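Local coordinates for protein hydrolase, haloacid dehalogenase-like family (Pseudomonas syringae pv. tomato, PDB 3S6J) that probably acts as a metal-dependent sugar phosphatase of the haloacid dehalogenase-like family, binding a calcium ion in this crystal form, at residues T7-D12 with E101-E106. Numbering follows the deposited sequence.
Sequences TSFIFD and ETLDKE. With CA (calcium ion), chain M.
Asp12 OD2 binds the calcium ion at 2.5 Å and also takes a hydrogen bond from Thr16, while OD1 of the same carboxylate forms a salt bridge with Lys147. Asp12 follows the end of strand 8-11, a central strand of the parallel sheet in the Rossmann-like core of the haloacid dehalogenase fold, and it opens the sequence pattern DxDx(T/V) expected of this family. Its CG stands anti to the backbone N (chi1 168°), which carries the carboxylate forward to the metal. Asp14, Asp172 and three waters complete the ligand set, with water 1 lying 2.4 Å from the calcium ion.

Earlier along the strand, at Phe9 and Phe11, the strand meets helix 96-105 through buried apolar side chains. Leu103 reaches from the helix toward the strand, where Phe9 and Phe11 project from the same face. Of its two methyl groups, CD2 meets the Phe9 ring alone, while Leu103 CD1 serves Phe11 and also comes within 4.1 Å of Phe9 CG. Leu103 CD2 sits over one face of the Phe9 ring in a CH-pi contact, 4.1 Å from the centroid and 17° off the ring normal. Thr7 CG2 lies against the opposite face, and both methyls are set off toward the rim, so the ring is held between them. Phe11 is met differently: Leu103 CD1 comes up to the ring edge, in its plane. Trp110 of the neighbouring strand 110-113 packs against all three of these side chains, Phe9, Phe11 and Leu103. Leu103 extends with CD1 anti to CA (chi2 178°), bringing that methyl carbon to 3.5 Å from Phe11 CE2 and 3.6 Å from Phe11 CZ.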
ATOM      1  N   THR E   7      -8.639  24.618  18.558  1.00 46.26           N
ATOM      2  CA  THR E   7      -8.832  23.269  18.054  1.00 44.39           C
ATOM      3  C   THR E   7      -8.249  22.215  18.997  1.00 43.50           C
ATOM      4  O   THR E   7      -7.169  22.410  19.573  1.00 45.01           O
ATOM      5  CB  THR E   7      -8.207  23.113  16.658  1.00 43.01           C
ATOM      6  OG1 THR E   7      -8.975  23.876  15.717  1.00 43.57           O
ATOM      7  CG2 THR E   7      -8.199  21.639  16.235  1.00 41.35           C
ATOM      8  N   SER E   8      -8.988  21.123  19.166  1.00 40.99           N
ATOM      9  CA  SER E   8      -8.504  19.937  19.877  1.00 42.97           C
ATOM     10  C   SER E   8      -8.267  18.807  18.868  1.00 40.40           C
ATOM     11  O   SER E   8      -8.956  18.732  17.845  1.00 40.21           O
ATOM     12  CB  SER E   8      -9.504  19.510  20.955  1.00 43.33           C
ATOM     13  OG  SER E   8      -9.627  20.512  21.948  1.00 41.00           O
ATOM     14  N   PHE E   9      -7.301  17.937  19.153  1.00 38.04           N
ATOM     15  CA  PHE E   9      -6.783  17.030  18.138  1.00 35.84           C
ATOM     16  C   PHE E   9      -6.944  15.556  18.478  1.00 38.59           C
ATOM     17  O   PHE E   9      -6.509  15.091  19.538  1.00 39.57           O
ATOM     18  CB  PHE E   9      -5.305  17.327  17.871  1.00 36.77           C
ATOM     19  CG  PHE E   9      -5.065  18.642  17.185  1.00 39.96           C
ATOM     20  CD1 PHE E   9      -5.171  19.841  17.886  1.00 40.16           C
ATOM     21  CD2 PHE E   9      -4.725  18.686  15.843  1.00 38.82           C
ATOM     22  CE1 PHE E   9      -4.943  21.065  17.248  1.00 42.10           C
ATOM     23  CE2 PHE E   9      -4.500  19.900  15.201  1.00 39.15           C
ATOM     24  CZ  PHE E   9      -4.613  21.093  15.905  1.00 40.91           C
ATOM     25  N   ILE E  10      -7.557  14.812  17.563  1.00 36.70           N
ATOM     26  CA  ILE E  10      -7.650  13.361  17.708  1.00 36.82           C
ATOM     27  C   ILE E  10      -6.807  12.672  16.637  1.00 36.00           C
ATOM     28  O   ILE E  10      -7.125  12.731  15.449  1.00 34.90           O
ATOM     29  CB  ILE E  10      -9.097  12.865  17.631  1.00 31.91           C
ATOM     30  CG1 ILE E  10      -9.968  13.618  18.640  1.00 32.84           C
ATOM     31  CG2 ILE E  10      -9.126  11.391  17.908  1.00 35.31           C
ATOM     32  CD1 ILE E  10     -11.465  13.364  18.502  1.00 32.54           C
ATOM     33  N   PHE E  11      -5.722  12.036  17.067  1.00 34.58           N
ATOM     34  CA  PHE E  11      -4.778  11.432  16.145  1.00 33.43           C
ATOM     35  C   PHE E  11      -4.995   9.924  16.054  1.00 34.64           C
ATOM     36  O   PHE E  11      -5.129   9.241  17.074  1.00 36.11           O
ATOM     37  CB  PHE E  11      -3.347  11.663  16.622  1.00 34.18           C
ATOM     38  CG  PHE E  11      -2.839  13.066  16.433  1.00 33.64           C
ATOM     39  CD1 PHE E  11      -2.256  13.451  15.240  1.00 32.96           C
ATOM     40  CD2 PHE E  11      -2.896  13.980  17.467  1.00 34.82           C
ATOM     41  CE1 PHE E  11      -1.755  14.732  15.083  1.00 34.97           C
ATOM     42  CE2 PHE E  11      -2.403  15.265  17.313  1.00 35.16           C
ATOM     43  CZ  PHE E  11      -1.841  15.646  16.121  1.00 34.27           C
ATOM     44  N   ASP E  12      -5.035   9.404  14.836  1.00 30.43           N
ATOM     45  CA  ASP E  12      -4.853   7.976  14.654  1.00 33.33           C
ATOM     46  C   ASP E  12      -3.368   7.671  14.939  1.00 33.24           C
ATOM     47  O   ASP E  12      -2.554   8.598  15.038  1.00 32.01           O
ATOM     48  CB  ASP E  12      -5.244   7.572  13.240  1.00 30.76           C
ATOM     49  CG  ASP E  12      -4.815   6.165  12.910  1.00 32.67           C
ATOM     50  OD1 ASP E  12      -5.370   5.225  13.502  1.00 31.93           O
ATOM     51  OD2 ASP E  12      -3.913   6.009  12.064  1.00 32.30           O
ATOM     52  N   GLU E 101       4.970  17.725  20.158  1.00 45.15           N
ATOM     53  CA  GLU E 101       5.676  18.728  20.944  1.00 45.86           C
ATOM     54  C   GLU E 101       5.143  20.137  20.679  1.00 47.34           C
ATOM     55  O   GLU E 101       4.978  20.930  21.614  1.00 48.85           O
ATOM     56  CB  GLU E 101       7.178  18.666  20.655  1.00 47.17           C
ATOM     57  CG  GLU E 101       7.826  17.375  21.133  1.00 47.66           C
ATOM     58  CD  GLU E 101       9.337  17.346  20.945  1.00 50.00           C
ATOM     59  OE1 GLU E 101       9.848  17.953  19.975  1.00 48.73           O
ATOM     60  OE2 GLU E 101      10.015  16.695  21.772  1.00 52.33           O
ATOM     61  N   THR E 102       4.862  20.446  19.415  1.00 45.44           N
ATOM     62  CA  THR E 102       4.309  21.755  19.073  1.00 43.57           C
ATOM     63  C   THR E 102       2.977  21.992  19.774  1.00 47.98           C
ATOM     64  O   THR E 102       2.743  23.070  20.316  1.00 49.84           O
ATOM     65  CB  THR E 102       4.135  21.942  17.566  1.00 44.71           C
ATOM     66  OG1 THR E 102       5.398  21.764  16.912  1.00 39.97           O
ATOM     67  CG2 THR E 102       3.618  23.347  17.261  1.00 43.17           C
ATOM     68  N   LEU E 103       2.117  20.977  19.781  1.00 45.82           N
ATOM     69  CA  LEU E 103       0.800  21.093  20.392  1.00 47.30           C
ATOM     70  C   LEU E 103       0.871  21.320  21.902  1.00 47.41           C
ATOM     71  O   LEU E 103       0.128  22.126  22.446  1.00 48.08           O
ATOM     72  CB  LEU E 103      -0.049  19.847  20.100  1.00 44.10           C
ATOM     73  CG  LEU E 103      -0.343  19.558  18.627  1.00 43.99           C
ATOM     74  CD1 LEU E 103      -1.150  18.265  18.488  1.00 37.91           C
ATOM     75  CD2 LEU E 103      -1.077  20.724  17.980  1.00 39.84           C
ATOM     76  N   ASP E 104       1.742  20.590  22.583  1.00 47.42           N
ATOM     77  CA  ASP E 104       1.873  20.757  24.029  1.00 50.13           C
ATOM     78  C   ASP E 104       2.333  22.167  24.353  1.00 50.09           C
ATOM     79  O   ASP E 104       1.764  22.836  25.208  1.00 51.94           O
ATOM     80  CB  ASP E 104       2.879  19.765  24.606  1.00 50.43           C
ATOM     81  CG  ASP E 104       2.443  18.347  24.436  1.00 49.70           C
ATOM     82  OD1 ASP E 104       1.319  18.148  23.927  1.00 48.04           O
ATOM     83  OD2 ASP E 104       3.221  17.436  24.808  1.00 51.26           O
ATOM     84  N   LYS E 105       3.381  22.599  23.662  1.00 52.35           N
ATOM     85  CA  LYS E 105       3.976  23.903  23.897  1.00 54.37           C
ATOM     86  C   LYS E 105       2.949  25.002  23.649  1.00 55.26           C
ATOM     87  O   LYS E 105       3.098  26.133  24.109  1.00 58.57           O
ATOM     88  CB  LYS E 105       5.181  24.093  22.984  1.00 53.57           C
ATOM     89  CG  LYS E 105       6.056  25.271  23.370  1.00 59.96           C
ATOM     90  CD  LYS E 105       7.026  25.645  22.258  1.00 58.59           C
ATOM     91  CE  LYS E 105       7.787  26.922  22.605  1.00 61.04           C
ATOM     92  NZ  LYS E 105       6.893  28.120  22.705  1.00 58.93           N
ATOM     93  N   GLU E 106       1.892  24.644  22.933  1.00 53.64           N
ATOM     94  CA  GLU E 106       0.905  25.598  22.469  1.00 51.10           C
ATOM     95  C   GLU E 106      -0.406  25.436  23.235  1.00 50.95           C
ATOM     96  O   GLU E 106      -1.398  26.094  22.924  1.00 52.42           O
ATOM     97  CB  GLU E 106       0.678  25.344  20.990  1.00 51.24           C
ATOM     98  CG  GLU E 106       0.231  26.516  20.174  1.00 52.35           C
ATOM     99  CD  GLU E 106       0.756  26.423  18.757  1.00 55.40           C
ATOM    100  OE1 GLU E 106       1.956  26.114  18.609  1.00 56.25           O
ATOM    101  OE2 GLU E 106      -0.014  26.656  17.798  1.00 58.29           O
TER
HETATM  102 CA    CA M   1      -4.250   3.907  10.712  1.00 34.38          CA
HETATM  103  O   HOH W   1      -6.670   4.019  10.647  1.00 28.39           O
HETATM  104  O   HOH W   2      -4.604   1.608  11.755  1.00 32.71           O
HETATM  105  O   HOH W   3      -4.174   2.416   8.497  1.00 30.50           O